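Local atomic coordinates of GCN5-related N-acetyltransferase (Streptococcus suis, PDB entry 3G3S), a protein that probably transfers an acetyl group from acetyl-coenzyme A to an amine, as other GCN5-related N-acetyltransferases do, although its own substrate is not established. Residues 93-98 / 222-227; 106-111 / 216-221; 159-164 / 209-214; 187-192 / 199-204; 203-208 / 233-238. One frame throughout, in Å; residues are numbered along the deposited sequence. Where two conformers were deposited one is given.

Interaction 1. Residues 93-98 / 222-227; sequences GVRFFT and DAHTLT. With CAC (cacodylate ion), chain D.
His224 reaches across from the loop ahead of helix 226-235 and sets its imidazole against the far end of the Phe97 ring on strand 94-102. The touching atoms are His224 CE1 and Phe97 CE2, 3.4 Å apart, with Phe97 CZ a little farther off. The two rings meet obliquely, their planes at 72° and their centroids 5.2 Å apart. For His224 the reach depends on chi1 of -173°, which sets CG opposite the backbone N, so that the ring end comes nearer to Phe97 than the CB direction alone would bring it. Phe97 is also held from its own strand: Arg95 NH2 sits 3.3 Å above the plane of the Phe97 ring, over its centre, while Arg95 NE forms a salt bridge with Glu247. Thr98 joins through its backbone. A water donates to both Thr98 O and His224 O, bridging two carbonyls that could not bond to each other. The backbone N of His224 gives a nearly straight hydrogen bond, 169° at the hydrogen, to O1 of a cacodylate ion, 2.9 Å from that N; Ser228 OG also binds the ion, and Thr225 caps the following helix. The cacodylate probably came from the crystallisation liquor. The arrangement belongs to the GNAT fold, where strands 94-102 and 218-223 are antiparallel neighbours and the chain leaves the second of them for a helix.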
# COMPACT_ATOMS: atom_id res chain seq x y z
N GLY A 93 5.55 -27.96 24.90
CA GLY A 93 4.35 -27.55 24.16
C GLY A 93 4.60 -26.87 22.81
O GLY A 93 3.65 -26.48 22.14
N VAL A 94 5.88 -26.69 22.46
CA VAL A 94 6.26 -26.16 21.16
C VAL A 94 7.24 -27.10 20.49
O VAL A 94 8.08 -27.68 21.17
CB VAL A 94 6.89 -24.74 21.25
CG1 VAL A 94 5.82 -23.68 21.47
CG2 VAL A 94 7.99 -24.70 22.30
N ARG A 95 7.10 -27.28 19.17
CA ARG A 95 8.03 -28.04 18.34
C ARG A 95 8.88 -27.00 17.62
O ARG A 95 8.33 -26.14 16.95
CB ARG A 95 7.33 -28.91 17.29
CG ARG A 95 8.30 -29.71 16.34
CD ARG A 95 7.56 -30.50 15.23
NE ARG A 95 7.09 -29.70 14.07
CZ ARG A 95 7.76 -29.52 12.92
NH1 ARG A 95 8.97 -30.07 12.72
NH2 ARG A 95 7.23 -28.79 11.92
N PHE A 96 10.19 -27.12 17.76
CA PHE A 96 11.15 -26.24 17.16
C PHE A 96 11.58 -26.85 15.86
O PHE A 96 11.82 -28.03 15.82
CB PHE A 96 12.36 -26.11 18.09
CG PHE A 96 13.57 -25.46 17.46
CD1 PHE A 96 13.56 -24.08 17.19
CD2 PHE A 96 14.71 -26.21 17.16
CE1 PHE A 96 14.66 -23.47 16.62
CE2 PHE A 96 15.82 -25.60 16.60
CZ PHE A 96 15.80 -24.22 16.33
N PHE A 97 11.67 -26.05 14.80
CA PHE A 97 12.10 -26.57 13.49
C PHE A 97 12.63 -25.42 12.65
O PHE A 97 12.55 -24.26 13.05
CB PHE A 97 10.97 -27.35 12.77
CG PHE A 97 9.81 -26.51 12.32
CD1 PHE A 97 8.85 -26.11 13.20
CD2 PHE A 97 9.69 -26.13 11.00
CE1 PHE A 97 7.79 -25.38 12.79
CE2 PHE A 97 8.63 -25.36 10.58
CZ PHE A 97 7.67 -24.98 11.48
N THR A 98 13.20 -25.77 11.49
CA THR A 98 13.85 -24.83 10.59
C THR A 98 13.15 -24.72 9.27
O THR A 98 12.77 -25.73 8.67
CB THR A 98 15.31 -25.25 10.31
OG1 THR A 98 16.01 -25.34 11.56
CG2 THR A 98 16.02 -24.24 9.39
N ASP A 222 8.73 -19.43 0.45
CA ASP A 222 9.31 -19.53 1.77
C ASP A 222 9.14 -21.01 2.12
O ASP A 222 8.03 -21.50 2.31
CB ASP A 222 8.62 -18.59 2.74
CG ASP A 222 9.41 -18.33 3.97
OD1 ASP A 222 10.49 -17.72 3.89
OD2 ASP A 222 8.88 -18.64 5.07
N ALA A 223 10.25 -21.74 2.13
CA ALA A 223 10.25 -23.19 2.23
C ALA A 223 9.97 -23.71 3.64
O ALA A 223 10.71 -23.42 4.57
CB ALA A 223 11.58 -23.74 1.72
N HIS A 224 8.94 -24.54 3.77
CA HIS A 224 8.60 -25.14 5.05
C HIS A 224 9.56 -26.25 5.45
O HIS A 224 9.73 -26.55 6.63
CB HIS A 224 7.19 -25.71 5.01
CG HIS A 224 6.69 -26.20 6.34
ND1 HIS A 224 6.59 -25.38 7.45
CD2 HIS A 224 6.21 -27.41 6.73
CE1 HIS A 224 6.08 -26.06 8.46
NE2 HIS A 224 5.84 -27.30 8.05
N THR A 225 10.21 -26.84 4.45
CA THR A 225 11.14 -27.95 4.65
C THR A 225 12.28 -27.89 3.64
O THR A 225 12.21 -27.18 2.64
CB THR A 225 10.44 -29.25 4.38
OG1 THR A 225 9.94 -29.21 3.04
CG2 THR A 225 9.25 -29.46 5.34
N LEU A 226 13.33 -28.65 3.90
CA LEU A 226 14.43 -28.77 2.97
C LEU A 226 13.94 -29.28 1.61
O LEU A 226 14.43 -28.85 0.56
CB LEU A 226 15.51 -29.72 3.51
CG LEU A 226 16.64 -29.13 4.33
CD1 LEU A 226 17.31 -30.21 5.18
CD2 LEU A 226 17.63 -28.43 3.38
N THR A 227 12.99 -30.21 1.64
CA THR A 227 12.43 -30.76 0.44
C THR A 227 11.80 -29.65 -0.37
O THR A 227 11.94 -29.58 -1.60
CB THR A 227 11.38 -31.83 0.78
OG1 THR A 227 12.05 -32.94 1.36
CG2 THR A 227 10.62 -32.31 -0.43
AS CAC D . 5.89 -23.86 0.74
O1 CAC D . 7.12 -24.88 1.53
O2 CAC D . 5.52 -22.54 1.81
C1 CAC D . 6.28 -23.16 -1.06
C2 CAC D . 4.20 -24.82 0.37
O HOH W 1 11.59 -27.98 8.32

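Interaction 2. Residues 106-111 / 216-221; sequences TEFDLG and GLYPSW
The Phe108 ring carries Thr106 CG2 on one face, 3.4 Å above the plane and displaced toward the rim, while Pro219 approaches the ring obliquely, its CG 3.7 Å from Phe108 CE2. The Tyr218 ring is met at its edge and in its plane by Thr106 OG1, which shares a hydrogen bond of 2.7 Å with Tyr218 OH; either hydroxyl could be the donor. Thr106 thus works with two branches, its methyl on the phenyl ring and its hydroxyl on the phenol. Tyr218 extends to it with CG opposite the backbone N (chi1 175°), which brings the hydroxyl end to the loop although the CB itself does not point at it. Tyr218 OH has a second, weak hydrogen bond with the backbone O of Lys103. Phe108 and Pro219 come at each other from opposite directions, and this part of the contact is purely apolar. The loop 106-109 leads into helix 110-118, and Pro219 and Tyr218 lie on strand 218-223. Phe108 also packs on Ile209 and Leu213 of helix 200-214 and meets Tyr237 edge-to-face, so the loop is fastened over the junction between that helix and the strand following it.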
# COMPACT_ATOMS: atom_id res chain seq x y z
N THR A 106 14.74 -13.08 -7.47
CA THR A 106 14.81 -14.23 -8.35
C THR A 106 14.81 -13.92 -9.84
O THR A 106 13.99 -13.16 -10.32
CB THR A 106 13.59 -15.11 -8.10
OG1 THR A 106 13.35 -15.16 -6.69
CG2 THR A 106 13.82 -16.49 -8.62
N GLU A 107 15.73 -14.55 -10.56
CA GLU A 107 15.75 -14.50 -12.01
C GLU A 107 15.19 -15.83 -12.45
O GLU A 107 15.83 -16.85 -12.25
CB GLU A 107 17.19 -14.33 -12.54
CG GLU A 107 17.89 -13.01 -12.21
CD GLU A 107 19.39 -13.02 -12.58
OE1 GLU A 107 19.79 -13.70 -13.56
OE2 GLU A 107 20.17 -12.35 -11.87
N PHE A 108 14.00 -15.84 -13.02
CA PHE A 108 13.36 -17.06 -13.50
C PHE A 108 13.71 -17.36 -14.96
O PHE A 108 13.85 -16.44 -15.74
CB PHE A 108 11.84 -16.96 -13.40
CG PHE A 108 11.36 -16.89 -11.99
CD1 PHE A 108 11.42 -18.01 -11.18
CD2 PHE A 108 10.84 -15.71 -11.47
CE1 PHE A 108 10.98 -17.95 -9.87
CE2 PHE A 108 10.40 -15.66 -10.15
CZ PHE A 108 10.46 -16.77 -9.36
N ASP A 109 13.83 -18.64 -15.29
CA ASP A 109 14.13 -19.09 -16.65
C ASP A 109 12.79 -19.47 -17.19
O ASP A 109 12.30 -20.55 -16.92
CB ASP A 109 15.10 -20.25 -16.57
CG ASP A 109 15.45 -20.84 -17.93
OD1 ASP A 109 14.75 -20.54 -18.91
OD2 ASP A 109 16.41 -21.64 -17.95
N LEU A 110 12.17 -18.57 -17.92
CA LEU A 110 10.84 -18.82 -18.44
C LEU A 110 10.76 -20.05 -19.34
O LEU A 110 9.72 -20.72 -19.40
CB LEU A 110 10.34 -17.62 -19.25
CG LEU A 110 10.30 -16.21 -18.64
CD1 LEU A 110 9.69 -15.24 -19.67
CD2 LEU A 110 9.53 -16.17 -17.34
N GLY A 111 11.83 -20.32 -20.09
CA GLY A 111 11.86 -21.48 -21.00
C GLY A 111 11.77 -22.77 -20.21
O GLY A 111 11.01 -23.68 -20.53
N GLY A 216 2.83 -9.38 -13.79
CA GLY A 216 3.71 -8.47 -13.06
C GLY A 216 3.78 -8.67 -11.55
O GLY A 216 4.24 -7.79 -10.84
N LEU A 217 3.36 -9.84 -11.08
CA LEU A 217 3.39 -10.16 -9.66
C LEU A 217 4.65 -10.94 -9.33
O LEU A 217 5.11 -11.73 -10.15
CB LEU A 217 2.17 -11.02 -9.31
CG LEU A 217 0.83 -10.38 -9.62
CD1 LEU A 217 -0.29 -11.36 -9.41
CD2 LEU A 217 0.63 -9.13 -8.79
N TYR A 218 5.25 -10.70 -8.17
CA TYR A 218 6.39 -11.50 -7.74
C TYR A 218 5.87 -12.74 -7.02
O TYR A 218 5.06 -12.60 -6.08
CB TYR A 218 7.33 -10.75 -6.81
CG TYR A 218 8.43 -11.64 -6.31
CD1 TYR A 218 9.43 -12.07 -7.17
CD2 TYR A 218 8.45 -12.12 -4.99
CE1 TYR A 218 10.43 -12.93 -6.74
CE2 TYR A 218 9.47 -12.98 -4.56
CZ TYR A 218 10.46 -13.37 -5.46
OH TYR A 218 11.47 -14.21 -5.08
N PRO A 219 6.23 -13.94 -7.50
CA PRO A 219 5.85 -15.18 -6.84
C PRO A 219 6.87 -15.56 -5.77
O PRO A 219 7.96 -16.04 -6.05
CB PRO A 219 5.84 -16.20 -7.98
CG PRO A 219 6.86 -15.67 -8.94
CD PRO A 219 6.98 -14.21 -8.75
N SER A 220 6.52 -15.30 -4.51
CA SER A 220 7.44 -15.62 -3.40
C SER A 220 7.41 -17.05 -2.93
O SER A 220 6.33 -17.68 -2.90
CB SER A 220 7.09 -14.76 -2.17
OG SER A 220 7.87 -15.12 -1.06
N TRP A 221 8.56 -17.56 -2.50
CA TRP A 221 8.67 -18.90 -1.92
C TRP A 221 9.35 -18.83 -0.55
O TRP A 221 10.43 -18.24 -0.41
CB TRP A 221 9.47 -19.82 -2.82
CG TRP A 221 9.32 -21.28 -2.54
CD1 TRP A 221 9.87 -21.99 -1.51
CD2 TRP A 221 8.66 -22.23 -3.36
NE1 TRP A 221 9.56 -23.32 -1.62
CE2 TRP A 221 8.82 -23.51 -2.75
CE3 TRP A 221 7.92 -22.14 -4.55
CZ2 TRP A 221 8.25 -24.67 -3.26
CZ3 TRP A 221 7.36 -23.32 -5.07
CH2 TRP A 221 7.54 -24.56 -4.43

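Interaction 3. Residues 159-164 / 209-214; sequences LGLGCV and ILACLD
Leu161 presses one methyl, CD2, against two successive residues of helix 200-214, and that is the tight part of this contact. Leu161 CD2 lies 3.9 Å from Cys212 SG and is almost equally close, 4.0 Å, to Ala211 CB. The methyl therefore touches both side chains at ordinary van der Waals distance. The leucine gets there with CG opposite its backbone N (chi1 -179°), which carries the branched end out to the helix, where CD2 makes the contact; its backbone is extended as well. On the helix, Cys212 holds SG beside its backbone N, chi1 -79°, and presents the sulfur to the leucine methyl from the flank, whereas the Ala211 methyl faces the other segment directly. No hydrogen bond crosses between the segments, and the whole contact is small, burying 98 Å² over both sides. Its buried end is Cys212, which also packs on Pro219 of strand 218-223.

The solvent side is that of Leu161 and Ala211, both partly exposed. The closest CA atoms, of Leu161 and Cys212, are 8.1 Å apart. Asp214, at the end of the same helix, is open to solvent and does not meet the other segment.

Leu161 stands in the short link between helix 153-159 and strand 162-167, its backbone bonded to Ser177 of strand 170-181. Its side chain packs on Leu208 too, one helical turn before Ala211 and Cys212, while helix 110-118 lies against Leu210 and Leu213 on another flank of helix 200-214.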
# COMPACT_ATOMS: atom_id res chain seq x y z
N LEU A 159 -8.05 -11.06 -5.17
CA LEU A 159 -6.67 -10.87 -4.70
C LEU A 159 -5.73 -12.08 -4.81
O LEU A 159 -4.51 -11.92 -4.76
CB LEU A 159 -6.69 -10.45 -3.23
CG LEU A 159 -7.55 -9.25 -2.83
CD1 LEU A 159 -7.34 -8.95 -1.34
CD2 LEU A 159 -7.23 -8.03 -3.66
N GLY A 160 -6.29 -13.28 -4.91
CA GLY A 160 -5.49 -14.48 -4.95
C GLY A 160 -5.31 -14.98 -6.36
O GLY A 160 -5.88 -14.44 -7.30
N LEU A 161 -4.53 -16.04 -6.49
CA LEU A 161 -4.24 -16.65 -7.77
C LEU A 161 -3.75 -18.08 -7.48
O LEU A 161 -2.94 -18.30 -6.56
CB LEU A 161 -3.16 -15.85 -8.50
CG LEU A 161 -2.76 -16.38 -9.89
CD1 LEU A 161 -3.96 -16.26 -10.82
CD2 LEU A 161 -1.56 -15.63 -10.43
N GLY A 162 -4.23 -19.03 -8.27
CA GLY A 162 -3.78 -20.39 -8.10
C GLY A 162 -4.19 -21.33 -9.20
O GLY A 162 -5.04 -21.01 -10.03
N CYS A 163 -3.54 -22.48 -9.21
CA CYS A 163 -3.89 -23.52 -10.15
C CYS A 163 -3.73 -24.92 -9.54
O CYS A 163 -2.97 -25.14 -8.59
CB CYS A 163 -3.09 -23.37 -11.44
SG CYS A 163 -1.45 -23.74 -11.27
N VAL A 164 -4.49 -25.86 -10.10
CA VAL A 164 -4.58 -27.22 -9.63
C VAL A 164 -4.42 -28.22 -10.75
O VAL A 164 -4.64 -27.90 -11.90
CB VAL A 164 -5.95 -27.46 -8.95
CG1 VAL A 164 -6.03 -26.64 -7.72
CG2 VAL A 164 -7.10 -27.11 -9.88
N ILE A 209 4.02 -19.58 -11.21
CA ILE A 209 5.11 -18.60 -11.35
C ILE A 209 4.91 -17.87 -12.67
O ILE A 209 4.86 -16.66 -12.71
CB ILE A 209 6.50 -19.27 -11.28
CG1 ILE A 209 6.77 -19.77 -9.85
CG2 ILE A 209 7.65 -18.30 -11.75
CD1 ILE A 209 7.96 -20.71 -9.66
N LEU A 210 4.76 -18.63 -13.75
CA LEU A 210 4.53 -18.05 -15.08
C LEU A 210 3.30 -17.14 -15.13
O LEU A 210 3.33 -16.06 -15.73
CB LEU A 210 4.42 -19.15 -16.14
CG LEU A 210 5.71 -19.84 -16.54
CD1 LEU A 210 5.41 -21.09 -17.37
CD2 LEU A 210 6.63 -18.88 -17.32
N ALA A 211 2.22 -17.57 -14.47
CA ALA A 211 1.01 -16.77 -14.36
C ALA A 211 1.29 -15.44 -13.63
O ALA A 211 0.76 -14.38 -14.01
CB ALA A 211 -0.08 -17.55 -13.64
N CYS A 212 2.08 -15.53 -12.56
CA CYS A 212 2.47 -14.36 -11.78
C CYS A 212 3.28 -13.38 -12.59
O CYS A 212 2.94 -12.21 -12.70
CB CYS A 212 3.27 -14.77 -10.56
SG CYS A 212 2.16 -15.40 -9.26
N LEU A 213 4.35 -13.89 -13.17
CA LEU A 213 5.23 -13.07 -13.99
C LEU A 213 4.44 -12.38 -15.11
O LEU A 213 4.62 -11.19 -15.36
CB LEU A 213 6.37 -13.91 -14.55
CG LEU A 213 7.37 -14.53 -13.56
CD1 LEU A 213 8.43 -15.24 -14.35
CD2 LEU A 213 8.03 -13.54 -12.59
N ASP A 214 3.54 -13.12 -15.73
CA ASP A 214 2.68 -12.57 -16.78
C ASP A 214 1.85 -11.38 -16.30
O ASP A 214 1.56 -10.48 -17.07
CB ASP A 214 1.74 -13.66 -17.28
CG ASP A 214 0.83 -13.18 -18.38
OD1 ASP A 214 1.34 -12.90 -19.49
OD2 ASP A 214 -0.40 -13.11 -18.13

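Interaction 4. Residues 187-192 / 199-204; sequences IEVDTR and GLAKAC. With EDO (1,2-ethanediol), chain F.
Strand 184-191 passes the first turn of helix 200-214, the closest CA atoms being those of Thr191 and Ala201, 6.3 Å apart. The small side chain of Ala201 is the centre of the contact. Its CB is 3.6 Å from Val189 CG1 and 3.7 Å from Thr191 OG1, so two alternate residues of the strand, both pointing at the helix, share one methyl between them. Val189 offers the branch that stands opposite its backbone N, chi1 -178°, while its CG2 packs on Trp221. Thr191 has its hydroxyl on the helix side, beside the backbone N. That hydroxyl is hydrogen-bonded to Ser173 OG on strand 170-181, and a water 2.9 Å from Thr191 OG1 accepts from Ala201 N at 3.2 Å. The water thereby takes up an N-H of the first helical turn, which has no earlier helical carbonyl to bond. Gly199 takes the N-cap position with positive phi. Strand 184-191, helix 200-214 and strand 218-223 form a beta-alpha-beta unit; in GNAT enzymes the strand-to-helix turn at this place generally binds the pyrophosphate of acetyl-coenzyme A, and it probably does so here. Glu188 and Asp190 lie on the other side of the strand. The helix side thus offers one valine methyl and one hydroxyl oxygen to the alanine methyl; no hydrogen bond passes directly between the segments, and their polar link is carried by water.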
# COMPACT_ATOMS: atom_id res chain seq x y z
N ILE A 187 3.62 -18.26 -2.11
CA ILE A 187 3.18 -19.51 -2.65
C ILE A 187 2.99 -20.63 -1.65
O ILE A 187 3.73 -20.76 -0.67
CB ILE A 187 4.16 -20.01 -3.78
CG1 ILE A 187 4.12 -19.05 -4.93
CG2 ILE A 187 3.82 -21.47 -4.22
CD1 ILE A 187 5.00 -19.49 -6.14
N GLU A 188 1.94 -21.40 -1.90
CA GLU A 188 1.60 -22.60 -1.17
C GLU A 188 1.52 -23.66 -2.25
O GLU A 188 0.80 -23.46 -3.21
CB GLU A 188 0.22 -22.45 -0.57
CG GLU A 188 -0.41 -23.72 -0.00
CD GLU A 188 0.21 -24.20 1.30
OE1 GLU A 188 1.01 -23.50 1.94
OE2 GLU A 188 -0.14 -25.32 1.70
N VAL A 189 2.24 -24.76 -2.06
CA VAL A 189 2.18 -25.89 -2.95
C VAL A 189 1.80 -27.11 -2.12
O VAL A 189 2.36 -27.33 -1.02
CB VAL A 189 3.51 -26.14 -3.67
CG1 VAL A 189 3.37 -27.30 -4.60
CG2 VAL A 189 3.96 -24.90 -4.43
N ASP A 190 0.88 -27.92 -2.64
CA ASP A 190 0.44 -29.14 -1.96
C ASP A 190 0.14 -30.26 -2.97
O ASP A 190 -0.38 -29.98 -4.06
CB ASP A 190 -0.84 -28.85 -1.20
CG ASP A 190 -0.63 -27.96 0.03
OD1 ASP A 190 0.07 -28.40 0.96
OD2 ASP A 190 -1.24 -26.85 0.10
N THR A 191 0.46 -31.51 -2.62
CA THR A 191 0.14 -32.66 -3.42
C THR A 191 -0.49 -33.73 -2.55
O THR A 191 -0.02 -33.98 -1.45
CB THR A 191 1.36 -33.21 -4.09
OG1 THR A 191 1.91 -32.17 -4.91
CG2 THR A 191 1.02 -34.44 -4.97
N ARG A 192 -1.55 -34.37 -3.04
CA ARG A 192 -2.23 -35.37 -2.26
C ARG A 192 -1.26 -36.56 -2.05
O ARG A 192 -0.51 -36.91 -2.95
CB ARG A 192 -3.55 -35.73 -2.92
CG ARG A 192 -4.52 -36.27 -1.93
CD ARG A 192 -5.83 -36.53 -2.56
NE ARG A 192 -5.82 -37.65 -3.49
CZ ARG A 192 -6.87 -37.99 -4.24
NH1 ARG A 192 -7.95 -37.25 -4.21
NH2 ARG A 192 -6.81 -39.03 -5.07
N GLY A 199 6.22 -35.38 -9.60
CA GLY A 199 6.58 -34.09 -10.21
C GLY A 199 5.41 -33.17 -10.48
O GLY A 199 5.53 -32.22 -11.25
N LEU A 200 4.27 -33.44 -9.84
CA LEU A 200 3.11 -32.62 -10.02
C LEU A 200 3.28 -31.23 -9.39
O LEU A 200 2.88 -30.22 -9.99
CB LEU A 200 1.87 -33.33 -9.46
CG LEU A 200 1.50 -34.69 -10.10
CD1 LEU A 200 0.19 -35.20 -9.56
CD2 LEU A 200 1.44 -34.65 -11.62
N ALA A 201 3.84 -31.18 -8.19
CA ALA A 201 4.07 -29.91 -7.49
C ALA A 201 4.86 -28.90 -8.34
O ALA A 201 4.51 -27.72 -8.44
CB ALA A 201 4.81 -30.18 -6.16
N LYS A 202 5.91 -29.41 -8.97
CA LYS A 202 6.83 -28.69 -9.83
C LYS A 202 6.11 -28.13 -11.07
O LYS A 202 6.34 -27.00 -11.47
CB LYS A 202 7.91 -29.70 -10.21
CG LYS A 202 9.12 -29.24 -10.95
CD LYS A 202 10.08 -30.44 -11.21
CE LYS A 202 9.51 -31.47 -12.23
NZ LYS A 202 10.19 -32.81 -12.25
N ALA A 203 5.21 -28.92 -11.65
CA ALA A 203 4.45 -28.47 -12.79
C ALA A 203 3.47 -27.35 -12.43
O ALA A 203 3.36 -26.37 -13.17
CB ALA A 203 3.70 -29.66 -13.43
N CYS A 204 2.71 -27.50 -11.34
CA CYS A 204 1.76 -26.44 -10.98
C CYS A 204 2.47 -25.21 -10.40
O CYS A 204 1.95 -24.12 -10.52
CB CYS A 204 0.65 -26.96 -10.03
SG CYS A 204 1.18 -27.87 -8.59
C1 EDO F . 2.79 -20.43 3.15
O1 EDO F . 3.09 -21.79 2.81
C2 EDO F . 4.05 -19.68 3.56
O2 EDO F . 5.21 -20.31 3.02
O HOH W 2 4.46 -33.29 -5.84

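Interaction 5. Residues 203-208 / 233-238; sequences ACAAQL and EKLGYE
Leu235 carries the apolar packing, setting its two methyls on neighbouring alanines of helix 200-214. Leu235 CD1 sits 3.4 Å from Ala205 CB, tighter than an ordinary carbon-carbon contact. Leu235 CD2 takes the next residue, 4.1 Å from Ala206 CB and 4.0 Å from Ala206 N, so the forked end of the leucine spans two consecutive side chains. Its CG lies beside its own backbone N with chi1 -65°, and the chain then extends (chi2 167°) to place the fork on the helix. All three residues are buried; the alanines are small, and the CA atoms of Ala206 and Leu235 come to within 6.7 Å of each other.

In the fold this is helix-to-helix packing within the GNAT domain: helix 200-214 follows strand 184-191, and helix 226-235 follows strand 218-223, the two strands being parallel neighbours in the sheet. Leu235 lies in the last turn of helix 226-235, and both it and Ala205 also rest on Trp221 of strand 218-223. Leu116 of helix 110-118 touches Ala206 and Leu235 alike.

The polar interactions stay within the backbone or go outside the contact. Gly236, with positive phi, forms a Schellman motif that closes helix 226-235, its N bonded to Glu233 O at 3.1 Å. The chain then turns into Tyr237, whose hydroxyl is hydrogen-bonded to Pro219 O. Lys234 O accepts from His112 NE2.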
# COMPACT_ATOMS: atom_id res chain seq x y z
N ALA A 203 5.21 -28.92 -11.65
CA ALA A 203 4.45 -28.47 -12.79
C ALA A 203 3.47 -27.35 -12.43
O ALA A 203 3.36 -26.37 -13.17
CB ALA A 203 3.70 -29.66 -13.43
N CYS A 204 2.71 -27.50 -11.34
CA CYS A 204 1.76 -26.44 -10.98
C CYS A 204 2.47 -25.21 -10.40
O CYS A 204 1.95 -24.12 -10.52
CB CYS A 204 0.65 -26.96 -10.03
SG CYS A 204 1.18 -27.87 -8.59
N ALA A 205 3.63 -25.40 -9.76
CA ALA A 205 4.42 -24.30 -9.26
C ALA A 205 4.95 -23.53 -10.45
O ALA A 205 4.84 -22.31 -10.50
CB ALA A 205 5.55 -24.79 -8.41
N ALA A 206 5.46 -24.26 -11.44
CA ALA A 206 5.98 -23.60 -12.64
C ALA A 206 4.90 -22.76 -13.29
O ALA A 206 5.13 -21.60 -13.62
CB ALA A 206 6.59 -24.62 -13.63
N GLN A 207 3.71 -23.33 -13.46
CA GLN A 207 2.58 -22.62 -14.08
C GLN A 207 2.18 -21.38 -13.31
O GLN A 207 1.93 -20.34 -13.89
CB GLN A 207 1.38 -23.55 -14.16
CG GLN A 207 0.08 -23.00 -14.78
CD GLN A 207 0.14 -22.93 -16.29
OE1 GLN A 207 0.88 -22.11 -16.84
NE2 GLN A 207 -0.63 -23.76 -16.96
N LEU A 208 2.08 -21.52 -11.99
CA LEU A 208 1.72 -20.39 -11.14
C LEU A 208 2.73 -19.24 -11.28
O LEU A 208 2.33 -18.09 -11.44
CB LEU A 208 1.61 -20.82 -9.67
CG LEU A 208 1.25 -19.73 -8.66
CD1 LEU A 208 -0.03 -19.03 -9.07
CD2 LEU A 208 1.16 -20.29 -7.25
N GLU A 233 14.59 -24.47 -5.55
CA GLU A 233 15.87 -24.32 -6.27
C GLU A 233 15.72 -24.79 -7.71
O GLU A 233 16.24 -24.16 -8.63
CB GLU A 233 17.00 -25.05 -5.56
CG GLU A 233 17.42 -24.34 -4.28
CD GLU A 233 18.34 -25.16 -3.38
OE1 GLU A 233 18.37 -26.41 -3.49
OE2 GLU A 233 19.02 -24.54 -2.54
N LYS A 234 14.95 -25.86 -7.92
CA LYS A 234 14.68 -26.34 -9.28
C LYS A 234 13.89 -25.31 -10.06
O LYS A 234 14.06 -25.19 -11.25
CB LYS A 234 13.94 -27.67 -9.29
CG LYS A 234 14.78 -28.85 -8.75
N LEU A 235 13.03 -24.55 -9.37
CA LEU A 235 12.20 -23.53 -10.02
C LEU A 235 12.91 -22.21 -10.21
O LEU A 235 12.35 -21.30 -10.80
CB LEU A 235 10.91 -23.32 -9.23
CG LEU A 235 9.97 -24.54 -9.19
CD1 LEU A 235 8.91 -24.34 -8.16
CD2 LEU A 235 9.34 -24.82 -10.56
N GLY A 236 14.11 -22.08 -9.65
CA GLY A 236 14.93 -20.87 -9.84
C GLY A 236 15.22 -20.06 -8.61
O GLY A 236 16.00 -19.13 -8.68
N TYR A 237 14.58 -20.38 -7.48
CA TYR A 237 14.82 -19.63 -6.26
C TYR A 237 16.19 -19.97 -5.69
O TYR A 237 16.75 -21.05 -5.96
CB TYR A 237 13.71 -19.90 -5.23
CG TYR A 237 12.33 -19.51 -5.69
CD1 TYR A 237 11.86 -18.22 -5.48
CD2 TYR A 237 11.47 -20.42 -6.28
CE1 TYR A 237 10.63 -17.84 -5.91
CE2 TYR A 237 10.20 -20.05 -6.67
CZ TYR A 237 9.77 -18.76 -6.46
OH TYR A 237 8.52 -18.34 -6.90
N GLU A 238 16.76 -19.06 -4.92
CA GLU A 238 18.02 -19.30 -4.25
C GLU A 238 17.81 -19.06 -2.78
O GLU A 238 17.10 -18.14 -2.37
CB GLU A 238 19.12 -18.38 -4.75
CG GLU A 238 19.55 -18.72 -6.17
CD GLU A 238 20.64 -17.82 -6.68
OE1 GLU A 238 21.25 -17.09 -5.87
OE2 GLU A 238 20.90 -17.87 -7.91

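How the interactions relate
Interactions 3, 4 and 5 all hold helix 200-214: its start against strand 184-191, its middle against helix 226-235, its end against Leu161. Interactions 4 and 5 share Ala203 and Cys204. Interaction 5 alone has every touching residue buried, whereas interactions 1 to 4 are each partly buried; like interaction 3 it is wholly apolar. Interactions 2 and 4 mix apolar packing with a polar link, a direct hydroxyl pair in one and a water in the other. Interaction 1, about 24 Å from interaction 2 between centres, lies at the other end of strand 218-223 and joins its segments by an oblique ring pair and a shared water, with an anion bound alongside.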